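PDB 2XZI: extracellular sialidase/neuraminidase, putative from Aspergillus fumigatus, which hydrolyses terminal sialic acid-type sugars from glycosides as an exo-sialidase, and acts as a KDNase, probably preferring deaminated neuraminic acid. Local coordinates for residues Asp13-Phe18 against Ala83-Trp88; Arg19-Ala24 against Asn365-Ile370; Phe54-Arg59 against Ile68-Lys73; Pro274-Ser279 against Gly336-Met341. All coordinates share one frame; numbering follows the deposited sequence.

Contact 1 (Asp13-Phe18 against Ala83-Trp88); sequences DEFPLF and ASPSDW
D13 OD2 and the carbonyl A83 O are bridged by one water. It donates to both, at 2.7 Å to D13 OD2 and 2.9 Å to A83 O. This rests on one of two deposited D13 conformers and is doubtful. The other carboxylate oxygen, OD1, takes the backbone N-H of E14. The rest is mainly apolar and aromatic packing. The F15 ring reaches across the gap, with CG between its backbone N and carbonyl carbon (chi1 52°). P85 crosses one face obliquely, its CD over the ring centre, 3.8 Å from the centroid, a CH-pi contact. At the rim of the ring, near its plane, sit A83 O and W88 NE1. L17 treats W88 in a similar way: its CD1 methyl stands over the five-membered ring, 3.7 Å from the centroid. Its CD2 covers the six-membered part, 3.9 Å from W88 CH2. The indole N-H is bonded to G82 O. The loop 83-88, chiefly through P85 and W88, covers F15 and L17 of the edge strand 12-18. This strand pairs with strand 368-375, whose W372 meets both F15 and W88 edge-to-face. W88 also rests on I51 and A53 of strand 51-58, in the adjoining sheet.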
loop_
_atom_site.group_PDB
_atom_site.type_symbol
_atom_site.label_atom_id
_atom_site.label_comp_id
_atom_site.label_asym_id
_atom_site.label_seq_id
_atom_site.Cartn_x
_atom_site.Cartn_y
_atom_site.Cartn_z
ATOM N N ASP A 13 1.985 -11.499 16.052
ATOM C CA ASP A 13 2.502 -10.423 16.897
ATOM C C ASP A 13 2.271 -9.108 16.170
ATOM O O ASP A 13 2.123 -9.076 14.943
ATOM C CB ASP A 13 3.980 -10.627 17.263
ATOM C CG ASP A 13 4.347 -10.055 18.653
ATOM O OD1 ASP A 13 3.631 -9.194 19.209
ATOM O OD2 ASP A 13 5.391 -10.477 19.200
ATOM N N GLU A 14 2.227 -8.030 16.931
ATOM C CA GLU A 14 1.816 -6.762 16.383
ATOM C C GLU A 14 2.324 -5.635 17.252
ATOM O O GLU A 14 2.379 -5.751 18.484
ATOM C CB GLU A 14 0.291 -6.727 16.252
ATOM C CG GLU A 14 -0.481 -7.057 17.534
ATOM C CD GLU A 14 -0.603 -8.547 17.843
ATOM O OE1 GLU A 14 -0.652 -9.379 16.910
ATOM O OE2 GLU A 14 -0.654 -8.887 19.039
ATOM N N PHE A 15 2.707 -4.540 16.612
ATOM C CA PHE A 15 3.165 -3.343 17.313
ATOM C C PHE A 15 3.167 -2.141 16.377
ATOM O O PHE A 15 3.258 -2.307 15.164
ATOM C CB PHE A 15 4.549 -3.557 17.979
ATOM C CG PHE A 15 5.618 -4.095 17.063
ATOM C CD1 PHE A 15 6.445 -3.238 16.331
ATOM C CD2 PHE A 15 5.837 -5.460 16.983
ATOM C CE1 PHE A 15 7.455 -3.757 15.504
ATOM C CE2 PHE A 15 6.825 -5.988 16.155
ATOM C CZ PHE A 15 7.635 -5.130 15.404
ATOM N N PRO A 16 3.082 -0.920 16.928
ATOM C CA PRO A 16 3.203 0.263 16.049
ATOM C C PRO A 16 4.595 0.348 15.416
ATOM O O PRO A 16 5.618 0.139 16.104
ATOM C CB PRO A 16 2.957 1.446 16.992
ATOM C CG PRO A 16 2.340 0.829 18.234
ATOM C CD PRO A 16 2.874 -0.547 18.340
ATOM N N LEU A 17 4.627 0.630 14.110
ATOM C CA LEU A 17 5.901 0.790 13.420
ATOM C C LEU A 17 6.169 2.236 13.003
ATOM O O LEU A 17 7.334 2.664 12.908
ATOM C CB LEU A 17 5.993 -0.158 12.212
ATOM C CG LEU A 17 7.318 -0.166 11.452
ATOM C CD1 LEU A 17 8.451 -0.580 12.399
ATOM C CD2 LEU A 17 7.261 -1.079 10.221
ATOM N N PHE A 18 5.110 2.982 12.717
ATOM C CA PHE A 18 5.245 4.408 12.425
ATOM C C PHE A 18 4.422 5.137 13.474
ATOM O O PHE A 18 3.196 5.052 13.491
ATOM C CB PHE A 18 4.778 4.734 10.995
ATOM C CG PHE A 18 5.633 4.113 9.917
ATOM C CD1 PHE A 18 5.383 2.823 9.462
ATOM C CD2 PHE A 18 6.681 4.821 9.344
ATOM C CE1 PHE A 18 6.159 2.259 8.465
ATOM C CE2 PHE A 18 7.482 4.270 8.341
ATOM C CZ PHE A 18 7.222 2.983 7.887
ATOM N N ALA A 83 10.512 -9.115 13.451
ATOM C CA ALA A 83 9.714 -9.785 14.478
ATOM C C ALA A 83 9.419 -8.969 15.728
ATOM O O ALA A 83 8.385 -9.172 16.357
ATOM C CB ALA A 83 10.354 -11.128 14.856
ATOM N N SER A 84 10.315 -8.049 16.073
ATOM C CA SER A 84 10.167 -7.246 17.298
ATOM C C SER A 84 10.541 -5.803 16.987
ATOM O O SER A 84 11.177 -5.550 15.979
ATOM C CB SER A 84 11.064 -7.794 18.408
ATOM O OG SER A 84 12.424 -7.503 18.162
ATOM N N PRO A 85 10.146 -4.840 17.835
ATOM C CA PRO A 85 10.520 -3.449 17.567
ATOM C C PRO A 85 12.031 -3.214 17.374
ATOM O O PRO A 85 12.447 -2.413 16.511
ATOM C CB PRO A 85 9.997 -2.723 18.807
ATOM C CG PRO A 85 8.822 -3.512 19.190
ATOM C CD PRO A 85 9.224 -4.933 18.985
ATOM N N SER A 86 12.853 -3.930 18.142
ATOM C CA SER A 86 14.301 -3.759 18.050
ATOM C C SER A 86 14.905 -4.275 16.741
ATOM O O SER A 86 16.074 -4.024 16.465
ATOM C CB SER A 86 15.009 -4.399 19.245
ATOM O OG SER A 86 14.799 -5.792 19.244
ATOM N N ASP A 87 14.112 -4.989 15.948
ATOM C CA ASP A 87 14.560 -5.504 14.659
ATOM C C ASP A 87 14.535 -4.471 13.529
ATOM O O ASP A 87 15.008 -4.749 12.416
ATOM C CB ASP A 87 13.705 -6.712 14.269
ATOM C CG ASP A 87 14.004 -7.931 15.107
ATOM O OD1 ASP A 87 15.184 -8.137 15.459
ATOM O OD2 ASP A 87 13.064 -8.701 15.389
ATOM N N TRP A 88 13.951 -3.305 13.801
ATOM C CA TRP A 88 13.721 -2.284 12.782
ATOM C C TRP A 88 14.661 -1.098 12.926
ATOM O O TRP A 88 14.896 -0.605 14.044
ATOM C CB TRP A 88 12.271 -1.806 12.833
ATOM C CG TRP A 88 11.298 -2.819 12.319
ATOM C CD1 TRP A 88 10.633 -3.772 13.049
ATOM C CD2 TRP A 88 10.860 -2.971 10.969
ATOM N NE1 TRP A 88 9.809 -4.512 12.231
ATOM C CE2 TRP A 88 9.925 -4.035 10.950
ATOM C CE3 TRP A 88 11.149 -2.299 9.771
ATOM C CZ2 TRP A 88 9.291 -4.447 9.792
ATOM C CZ3 TRP A 88 10.515 -2.714 8.615
ATOM C CH2 TRP A 88 9.590 -3.772 8.635
HETATM O O HOH W 1 7.338 -8.579 19.029
#

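Contact 2 (Arg19-Ala24 against Asn365-Ile370); sequences RSANMA and NSYRAI. With KDM (deamino-alpha-neuraminic acid), chain D.
Y367 and N22 form the main stack. N22 CG lies between its backbone N and carbonyl carbon (chi1 62°), which lays the amide over the Y367 ring, with 9° between the planes. N22 CB stands over the ring centre, 3.5 Å from the centroid, in a CH-pi contact. N22 OD1 reaches back to Y367 CB at 3.2 Å. The opposite face of the ring carries N365 O. H36 also stacks on Y367.

The polar bonds lie within the loop 19-24. S20 OG donates to N22 OD1 at 2.7 Å, in the plane of the amide carbonyl, which helps hold the amide's rotation. M23 N to S20 O closes a type I turn. R19 holds A24 O side-on through NE and NH2.

In van der Waals contact, S20 CB meets R368 O at 3.3 Å, and M23 SD lies 4.1 Å from A369 CB.

R368 turns away from the loop, and its NE forms a salt bridge with D356. A bound KDM puts O5 over one guanidinium face and O9 at the edge; NH2 approaches KDM O7 at 3.5 Å. D356 OD2 also bonds this sugar. An uncharged amide-ring stack thus joins the loop to Y367, while R368 carries charge toward the sugar, probably kept in place by D356.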
loop_
_atom_site.group_PDB
_atom_site.type_symbol
_atom_site.label_atom_id
_atom_site.label_comp_id
_atom_site.label_asym_id
_atom_site.label_seq_id
_atom_site.Cartn_x
_atom_site.Cartn_y
_atom_site.Cartn_z
ATOM N N ARG A 19 5.138 5.797 14.386
ATOM C CA ARG A 19 4.583 6.373 15.605
ATOM C C ARG A 19 4.368 7.865 15.414
ATOM O O ARG A 19 5.323 8.615 15.216
ATOM C CB ARG A 19 5.548 6.118 16.765
ATOM C CG ARG A 19 5.762 4.623 17.037
ATOM C CD ARG A 19 6.794 4.367 18.144
ATOM N NE ARG A 19 6.278 4.779 19.453
ATOM C CZ ARG A 19 5.574 4.010 20.281
ATOM N NH1 ARG A 19 5.299 2.746 19.966
ATOM N NH2 ARG A 19 5.129 4.512 21.430
ATOM N N SER A 20 3.105 8.269 15.481
ATOM C CA SER A 20 2.707 9.669 15.264
ATOM C C SER A 20 3.229 10.607 16.365
ATOM O O SER A 20 3.668 10.151 17.432
ATOM C CB SER A 20 1.179 9.767 15.131
ATOM O OG SER A 20 0.528 8.919 16.065
ATOM N N ALA A 21 3.171 11.910 16.100
ATOM C CA ALA A 21 3.786 12.915 16.985
ATOM C C ALA A 21 3.258 12.926 18.434
ATOM O O ALA A 21 3.945 13.408 19.336
ATOM C CB ALA A 21 3.693 14.312 16.352
ATOM N N ASN A 22 2.053 12.400 18.652
ATOM C CA ASN A 22 1.416 12.346 19.979
ATOM C C ASN A 22 1.889 11.188 20.851
ATOM O O ASN A 22 1.602 11.149 22.067
ATOM C CB ASN A 22 -0.103 12.246 19.834
ATOM C CG ASN A 22 -0.542 10.978 19.099
ATOM O OD1 ASN A 22 0.080 10.583 18.107
ATOM N ND2 ASN A 22 -1.603 10.343 19.579
ATOM N N MET A 23 2.566 10.219 20.242
ATOM C CA MET A 23 2.947 8.992 20.953
ATOM C C MET A 23 4.296 9.162 21.638
ATOM O O MET A 23 5.073 10.038 21.266
ATOM C CB MET A 23 3.018 7.814 19.976
ATOM C CG MET A 23 1.668 7.406 19.399
ATOM S SD MET A 23 1.778 6.105 18.152
ATOM C CE MET A 23 2.065 4.662 19.174
ATOM N N ALA A 24 4.569 8.336 22.650
ATOM C CA ALA A 24 5.923 8.254 23.207
ATOM C C ALA A 24 6.877 7.786 22.110
ATOM O O ALA A 24 6.488 6.986 21.255
ATOM C CB ALA A 24 5.964 7.301 24.387
ATOM N N ASN A 365 -6.523 17.340 12.808
ATOM C CA ASN A 365 -5.586 17.127 13.897
ATOM C C ASN A 365 -5.614 15.731 14.530
ATOM O O ASN A 365 -4.892 15.486 15.495
ATOM C CB ASN A 365 -5.736 18.211 14.978
ATOM C CG ASN A 365 -4.555 18.233 15.943
ATOM O OD1 ASN A 365 -3.390 18.170 15.530
ATOM N ND2 ASN A 365 -4.849 18.326 17.237
ATOM N N SER A 366 -6.422 14.826 13.978
ATOM C CA SER A 366 -6.425 13.449 14.447
ATOM C C SER A 366 -5.134 12.726 14.043
ATOM O O SER A 366 -4.819 12.583 12.851
ATOM C CB SER A 366 -7.661 12.701 13.965
ATOM O OG SER A 366 -8.807 13.125 14.698
ATOM N N TYR A 367 -4.369 12.311 15.043
ATOM C CA TYR A 367 -3.086 11.651 14.822
ATOM C C TYR A 367 -3.267 10.283 14.177
ATOM O O TYR A 367 -4.097 9.484 14.602
ATOM C CB TYR A 367 -2.325 11.531 16.142
ATOM C CG TYR A 367 -1.919 12.884 16.704
ATOM C CD1 TYR A 367 -0.789 13.554 16.224
ATOM C CD2 TYR A 367 -2.684 13.501 17.704
ATOM C CE1 TYR A 367 -0.423 14.802 16.728
ATOM C CE2 TYR A 367 -2.321 14.750 18.212
ATOM C CZ TYR A 367 -1.199 15.391 17.710
ATOM O OH TYR A 367 -0.838 16.633 18.212
ATOM N N ARG A 368 -2.474 10.034 13.138
ATOM C CA ARG A 368 -2.545 8.753 12.446
ATOM C C ARG A 368 -1.233 8.007 12.573
ATOM O O ARG A 368 -0.159 8.581 12.368
ATOM C CB ARG A 368 -2.864 8.948 10.965
ATOM C CG ARG A 368 -4.022 9.866 10.689
ATOM C CD ARG A 368 -5.333 9.344 11.279
ATOM N NE ARG A 368 -6.470 10.132 10.812
ATOM C CZ ARG A 368 -7.086 9.927 9.647
ATOM N NH1 ARG A 368 -6.688 8.941 8.833
ATOM N NH2 ARG A 368 -8.103 10.707 9.291
ATOM N N ALA A 369 -1.325 6.721 12.918
ATOM C CA ALA A 369 -0.156 5.857 13.087
ATOM C C ALA A 369 -0.279 4.626 12.191
ATOM O O ALA A 369 -1.344 4.365 11.644
ATOM C CB ALA A 369 0.024 5.452 14.547
ATOM N N ILE A 370 0.813 3.886 12.046
ATOM C CA ILE A 370 0.787 2.652 11.265
ATOM C C ILE A 370 1.285 1.467 12.086
ATOM O O ILE A 370 2.360 1.514 12.673
ATOM C CB ILE A 370 1.550 2.799 9.916
ATOM C CG1 ILE A 370 0.927 3.921 9.082
ATOM C CG2 ILE A 370 1.537 1.482 9.160
ATOM C CD1 ILE A 370 1.728 4.304 7.815
HETATM C C2 KDM D . -14.040 6.760 10.328
HETATM C C1 KDM D . -14.192 5.718 9.195
HETATM C C3 KDM D . -13.285 6.166 11.539
HETATM C C4 KDM D . -11.791 5.948 11.218
HETATM C C5 KDM D . -11.156 7.211 10.611
HETATM C C6 KDM D . -11.982 7.715 9.407
HETATM C C7 KDM D . -11.562 9.004 8.667
HETATM C C8 KDM D . -12.520 9.277 7.477
HETATM C C9 KDM D . -12.236 10.588 6.708
HETATM O O5 KDM D . -9.809 6.936 10.195
HETATM O O1A KDM D . -14.051 6.126 8.016
HETATM O O1B KDM D . -14.444 4.536 9.528
HETATM O O4 KDM D . -11.113 5.581 12.425
HETATM O O6 KDM D . -13.353 7.947 9.863
HETATM O O7 KDM D . -11.580 10.119 9.571
HETATM O O8 KDM D . -12.497 8.172 6.563
HETATM O O9 KDM D . -10.841 10.918 6.717
HETATM O O2 KDM D . -15.341 7.178 10.766
#

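Contact 3 (Phe54-Arg59 against Ile68-Lys73); sequences FAEGRR and INLVYK. With NA (sodium ion), chain E.
Strands 54-58 and 68-73 run antiparallel, their axes 4.5 Å apart at closest approach and inclined at 147°. Two hydrogen-bonded pairs, A55 with V71 and G57 with N69, carry four backbone bonds, the shortest being G57 N to N69 O at 2.7 Å. F54-Y72, E56-L70 and R58-I68 are the non-hydrogen-bonded pairs. Their side chains share one face. There F54 CD2 meets Y72 CB at 3.7 Å and L70 CD1 at 4.0 Å. I68 lies alongside R58, and its CG2 methyl packs on the E56 side chain. R58, extended from CG to NE (chi2 -171°, chi3 168°), brings NE and NH2 to E56 OE1, with NH2 at 2.8 Å, both from the same face of the carboxylate plane. This salt bridge holds the guanidinium, which also binds KDM O4 through NH2 and pairs with D64 through NH1. E56, two residues earlier on the same strand, probably helps position this sugar-binding arginine. On the other face, V71 CG2 touches A55 O at 3.5 Å, and V71 CG1 packs where a G57 side chain would lie. N69 sends OD1 to the sodium ion at 2.4 Å. Two waters, D67, G96 and G98 complete the site. The hairpin forms the middle of an antiparallel four-stranded blade: strand 37-45 flanks 51-58, strand 92-93 flanks 68-74, and strand 101-109 of the next sheet packs on F54, I68 and L70.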
loop_
_atom_site.group_PDB
_atom_site.type_symbol
_atom_site.label_atom_id
_atom_site.label_comp_id
_atom_site.label_asym_id
_atom_site.label_seq_id
_atom_site.Cartn_x
_atom_site.Cartn_y
_atom_site.Cartn_z
ATOM N N PHE A 54 7.247 1.467 3.796
ATOM C CA PHE A 54 7.132 2.842 3.336
ATOM C C PHE A 54 5.856 3.469 3.846
ATOM O O PHE A 54 4.871 2.772 4.122
ATOM C CB PHE A 54 7.092 2.901 1.814
ATOM C CG PHE A 54 8.242 2.221 1.143
ATOM C CD1 PHE A 54 8.168 0.871 0.811
ATOM C CD2 PHE A 54 9.381 2.923 0.805
ATOM C CE1 PHE A 54 9.249 0.227 0.179
ATOM C CE2 PHE A 54 10.463 2.278 0.175
ATOM C CZ PHE A 54 10.378 0.942 -0.151
ATOM N N ALA A 55 5.871 4.791 3.970
ATOM C CA ALA A 55 4.667 5.524 4.330
ATOM C C ALA A 55 4.795 6.981 3.897
ATOM O O ALA A 55 5.903 7.466 3.572
ATOM C CB ALA A 55 4.437 5.448 5.835
ATOM N N GLU A 56 3.656 7.668 3.890
ATOM C CA GLU A 56 3.636 9.108 3.811
ATOM C C GLU A 56 3.804 9.703 5.193
ATOM O O GLU A 56 3.017 9.438 6.106
ATOM C CB GLU A 56 2.301 9.567 3.226
ATOM C CG GLU A 56 2.188 9.353 1.730
ATOM C CD GLU A 56 0.872 9.837 1.168
ATOM O OE1 GLU A 56 0.251 10.757 1.761
ATOM O OE2 GLU A 56 0.467 9.310 0.112
ATOM N N GLY A 57 4.857 10.501 5.341
ATOM C CA GLY A 57 5.093 11.269 6.566
ATOM C C GLY A 57 4.387 12.597 6.360
ATOM O O GLY A 57 4.836 13.471 5.613
ATOM N N ARG A 58 3.243 12.735 7.000
ATOM C CA ARG A 58 2.421 13.930 6.859
ATOM C C ARG A 58 2.824 14.939 7.946
ATOM O O ARG A 58 2.539 14.750 9.135
ATOM C CB ARG A 58 0.928 13.557 6.848
ATOM C CG ARG A 58 0.567 12.603 5.710
ATOM C CD ARG A 58 -0.923 12.389 5.544
ATOM N NE ARG A 58 -1.172 11.711 4.268
ATOM C CZ ARG A 58 -2.371 11.545 3.714
ATOM N NH1 ARG A 58 -3.474 12.016 4.290
ATOM N NH2 ARG A 58 -2.463 10.933 2.536
ATOM N N ARG A 59 3.501 16.002 7.515
ATOM C CA ARG A 59 4.263 16.828 8.426
ATOM C C ARG A 59 3.431 17.504 9.490
ATOM O O ARG A 59 3.764 17.414 10.683
ATOM C CB ARG A 59 5.068 17.845 7.643
ATOM C CG ARG A 59 6.230 17.217 6.861
ATOM C CD ARG A 59 7.553 17.301 7.606
ATOM N NE ARG A 59 7.971 18.698 7.807
ATOM C CZ ARG A 59 8.133 19.276 8.999
ATOM N NH1 ARG A 59 7.941 18.592 10.132
ATOM N NH2 ARG A 59 8.510 20.554 9.046
ATOM N N ILE A 68 4.233 16.752 2.624
ATOM C CA ILE A 68 4.204 15.314 2.905
ATOM C C ILE A 68 5.445 14.719 2.283
ATOM O O ILE A 68 5.720 14.959 1.106
ATOM C CB ILE A 68 2.921 14.653 2.336
ATOM C CG1 ILE A 68 1.662 15.235 2.980
ATOM C CG2 ILE A 68 2.969 13.131 2.493
ATOM C CD1 ILE A 68 0.352 14.819 2.317
ATOM N N ASN A 69 6.206 13.980 3.088
ATOM C CA ASN A 69 7.431 13.321 2.634
ATOM C C ASN A 69 7.246 11.822 2.558
ATOM O O ASN A 69 6.440 11.254 3.314
ATOM C CB ASN A 69 8.635 13.675 3.537
ATOM C CG ASN A 69 8.852 15.152 3.658
ATOM O OD1 ASN A 69 8.415 15.917 2.809
ATOM N ND2 ASN A 69 9.572 15.570 4.702
ATOM N N LEU A 70 7.996 11.184 1.665
ATOM C CA LEU A 70 7.948 9.727 1.570
ATOM C C LEU A 70 9.035 9.152 2.446
ATOM O O LEU A 70 10.222 9.337 2.163
ATOM C CB LEU A 70 8.139 9.265 0.121
ATOM C CG LEU A 70 7.486 7.935 -0.272
ATOM C CD1 LEU A 70 8.081 6.728 0.471
ATOM C CD2 LEU A 70 6.001 7.970 -0.100
ATOM N N VAL A 71 8.614 8.464 3.504
ATOM C CA VAL A 71 9.518 7.935 4.527
ATOM C C VAL A 71 9.514 6.410 4.521
ATOM O O VAL A 71 8.656 5.788 3.897
ATOM C CB VAL A 71 9.191 8.516 5.944
ATOM C CG1 VAL A 71 9.394 10.041 5.945
ATOM C CG2 VAL A 71 7.782 8.115 6.428
ATOM N N TYR A 72 10.487 5.803 5.197
ATOM C CA TYR A 72 10.570 4.362 5.247
ATOM C C TYR A 72 11.378 3.858 6.432
ATOM O O TYR A 72 12.134 4.626 7.056
ATOM C CB TYR A 72 11.138 3.806 3.938
ATOM C CG TYR A 72 12.627 3.979 3.709
ATOM C CD1 TYR A 72 13.165 5.209 3.365
ATOM C CD2 TYR A 72 13.487 2.887 3.784
ATOM C CE1 TYR A 72 14.525 5.356 3.117
ATOM C CE2 TYR A 72 14.860 3.029 3.545
ATOM C CZ TYR A 72 15.369 4.260 3.200
ATOM O OH TYR A 72 16.722 4.434 2.956
ATOM N N LYS A 73 11.216 2.574 6.713
ATOM C CA LYS A 73 12.088 1.843 7.624
ATOM C C LYS A 73 12.449 0.522 7.000
ATOM O O LYS A 73 11.662 -0.066 6.266
ATOM C CB LYS A 73 11.383 1.578 8.950
ATOM C CG LYS A 73 11.139 2.803 9.807
ATOM C CD LYS A 73 10.492 2.417 11.117
ATOM C CE LYS A 73 10.416 3.633 12.003
ATOM N NZ LYS A 73 10.025 3.303 13.381
HETATM NA NA NA E . 8.795 18.124 2.070
HETATM O O HOH W 2 7.342 17.228 0.580
HETATM O O HOH W 3 9.515 18.553 4.402
#

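Contact 4 (Pro274-Ser279 against Gly336-Met341); sequences PACQGS and GGYSSM. With KDM (deamino-alpha-neuraminic acid), chain C.
Q277 crosses to Y338 and S339 with every atom of its side chain. CB stands over the Y338 ring, 3.4 Å from the centroid and 10° off the normal, a CH-pi contact. CG leaves trans to the backbone N (chi1 178°) and passes Y338 CD2 at 3.7 Å. The chain then bends at chi2, which brings the amide within 10° of parallel to the ring plane. OE1 accepts S339 N at 2.8 Å, and NE2 donates to S339 O at 2.8 Å, so one side-chain amide satisfies both backbone polar groups of S339. NE2 has a second acceptor in P187 O. Here a loop between two propeller sheets meets strand 334-343 just after its corner at G337, in the six-bladed beta-propeller usual for sialidases. Y338 belongs to the KDM pocket at its centre: its OH lies 3.0 Å from KDM O6 and is hydrogen-bonded to E229. A tyrosine paired with a glutamate is the nucleophile in sialidases of this family, consistent with this placement. C276 SG lies obliquely beside the same ring, 3.7 Å from Y338 CD1. Further along, S279 OG donates to S339 OG at 2.9 Å. S339 OG in turn donates to a water that also binds Q277 O and G337 O. M341 CE touches S279 O.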
loop_
_atom_site.group_PDB
_atom_site.type_symbol
_atom_site.label_atom_id
_atom_site.label_comp_id
_atom_site.label_asym_id
_atom_site.label_seq_id
_atom_site.Cartn_x
_atom_site.Cartn_y
_atom_site.Cartn_z
ATOM N N PRO A 274 -15.752 0.213 2.392
ATOM C CA PRO A 274 -16.357 1.514 2.714
ATOM C C PRO A 274 -15.803 2.649 1.850
ATOM O O PRO A 274 -15.840 3.790 2.263
ATOM C CB PRO A 274 -15.963 1.704 4.187
ATOM C CG PRO A 274 -14.540 1.111 4.226
ATOM C CD PRO A 274 -14.595 -0.078 3.269
ATOM N N ALA A 275 -15.338 2.314 0.647
ATOM C CA ALA A 275 -14.599 3.246 -0.210
ATOM C C ALA A 275 -13.267 3.599 0.470
ATOM O O ALA A 275 -13.048 4.716 0.964
ATOM C CB ALA A 275 -15.438 4.510 -0.538
ATOM N N CYS A 276 -12.386 2.601 0.510
ATOM C CA CYS A 276 -11.070 2.727 1.126
ATOM C C CYS A 276 -10.115 1.824 0.331
ATOM O O CYS A 276 -10.547 0.916 -0.354
ATOM C CB CYS A 276 -11.127 2.311 2.612
ATOM S SG CYS A 276 -9.607 2.523 3.563
ATOM N N GLN A 277 -8.822 2.084 0.413
ATOM C CA GLN A 277 -7.829 1.210 -0.192
ATOM C C GLN A 277 -7.820 -0.177 0.484
ATOM O O GLN A 277 -8.204 -0.318 1.640
ATOM C CB GLN A 277 -6.478 1.932 -0.133
ATOM C CG GLN A 277 -5.262 1.178 -0.673
ATOM C CD GLN A 277 -4.523 0.359 0.376
ATOM O OE1 GLN A 277 -5.060 0.043 1.439
ATOM N NE2 GLN A 277 -3.266 0.024 0.091
ATOM N N GLY A 278 -7.413 -1.197 -0.264
ATOM C CA GLY A 278 -7.195 -2.537 0.270
ATOM C C GLY A 278 -5.863 -3.051 -0.242
ATOM O O GLY A 278 -5.127 -2.317 -0.930
ATOM N N SER A 279 -5.554 -4.310 0.090
ATOM C CA SER A 279 -4.326 -4.951 -0.359
ATOM C C SER A 279 -4.605 -6.414 -0.703
ATOM O O SER A 279 -5.539 -7.025 -0.163
ATOM C CB SER A 279 -3.189 -4.777 0.673
ATOM O OG SER A 279 -3.555 -5.283 1.963
ATOM N N GLY A 336 -7.575 0.689 11.611
ATOM C CA GLY A 336 -8.393 0.548 10.435
ATOM C C GLY A 336 -8.102 1.605 9.409
ATOM O O GLY A 336 -7.983 2.779 9.732
ATOM N N GLY A 337 -7.993 1.173 8.165
ATOM C CA GLY A 337 -7.786 2.072 7.038
ATOM C C GLY A 337 -7.011 1.343 5.957
ATOM O O GLY A 337 -7.223 0.135 5.724
ATOM N N TYR A 338 -6.095 2.076 5.316
ATOM C CA TYR A 338 -5.242 1.508 4.252
ATOM C C TYR A 338 -4.317 0.429 4.807
ATOM O O TYR A 338 -3.961 0.440 5.993
ATOM C CB TYR A 338 -4.364 2.591 3.619
ATOM C CG TYR A 338 -5.047 3.585 2.702
ATOM C CD1 TYR A 338 -6.316 4.118 2.982
ATOM C CD2 TYR A 338 -4.378 4.039 1.563
ATOM C CE1 TYR A 338 -6.902 5.069 2.113
ATOM C CE2 TYR A 338 -4.952 4.949 0.709
ATOM C CZ TYR A 338 -6.212 5.458 0.982
ATOM O OH TYR A 338 -6.770 6.396 0.129
ATOM N N SER A 339 -3.910 -0.504 3.948
ATOM C CA SER A 339 -3.077 -1.615 4.373
ATOM C C SER A 339 -2.158 -2.076 3.254
ATOM O O SER A 339 -2.362 -1.738 2.086
ATOM C CB SER A 339 -3.960 -2.780 4.833
ATOM O OG SER A 339 -4.688 -3.297 3.724
ATOM N N SER A 340 -1.146 -2.862 3.629
ATOM C CA SER A 340 -0.208 -3.454 2.679
ATOM C C SER A 340 0.282 -4.774 3.240
ATOM O O SER A 340 0.523 -4.877 4.443
ATOM C CB SER A 340 0.972 -2.513 2.426
ATOM O OG SER A 340 1.807 -2.988 1.381
ATOM N N MET A 341 0.407 -5.781 2.376
ATOM C CA MET A 341 0.914 -7.083 2.804
ATOM C C MET A 341 2.095 -7.580 1.985
ATOM O O MET A 341 2.187 -7.339 0.774
ATOM C CB MET A 341 -0.180 -8.165 2.709
ATOM C CG MET A 341 -1.383 -7.934 3.603
ATOM S SD MET A 341 -2.568 -9.277 3.423
ATOM C CE MET A 341 -3.227 -8.965 1.769
HETATM C C2 KDM C . -7.788 9.383 0.810
HETATM C C1 KDM C . -8.609 8.522 1.762
HETATM C C3 KDM C . -6.287 9.268 1.134
HETATM C C4 KDM C . -5.369 9.516 -0.099
HETATM C C5 KDM C . -6.064 10.182 -1.293
HETATM C C6 KDM C . -7.301 9.340 -1.695
HETATM C C7 KDM C . -8.202 10.041 -2.724
HETATM C C8 KDM C . -9.303 9.084 -3.216
HETATM C C9 KDM C . -10.230 9.781 -4.197
HETATM O O5 KDM C . -5.145 10.357 -2.401
HETATM O O1A KDM C . -8.110 8.215 2.870
HETATM O O1B KDM C . -9.750 8.201 1.351
HETATM O O4 KDM C . -4.288 10.347 0.323
HETATM O O6 KDM C . -8.140 8.976 -0.548
HETATM O O7 KDM C . -8.798 11.189 -2.115
HETATM O O8 KDM C . -8.731 7.954 -3.890
HETATM O O9 KDM C . -9.462 10.097 -5.369
HETATM O O2 KDM C . -8.246 10.721 1.044
HETATM O O HOH W 4 -7.064 -1.770 3.744
#

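In the fold
Contacts 1, 2 and 4 reach one sheet: strands 12-18 and 368-375 are neighbours in it, and 334-343 is its far edge. Contacts 1 and 2 touch directly, with L17 N to I370 O at 2.8 Å and F18 O to I370 N at 3.0 Å, probable hydrogen bonds. Contact 3 lies in the adjoining sheet. K73 NZ reaches L17 O at 2.8 Å, and A55 CB packs on I370 CD1 at 3.5 Å. Contacts 3 and 4 do not touch, their centres about 17 Å apart, yet R58 and Y338 bind the same KDM. R368 of contact 2 serves the second KDM instead. Contact 1 holds no pocket residue.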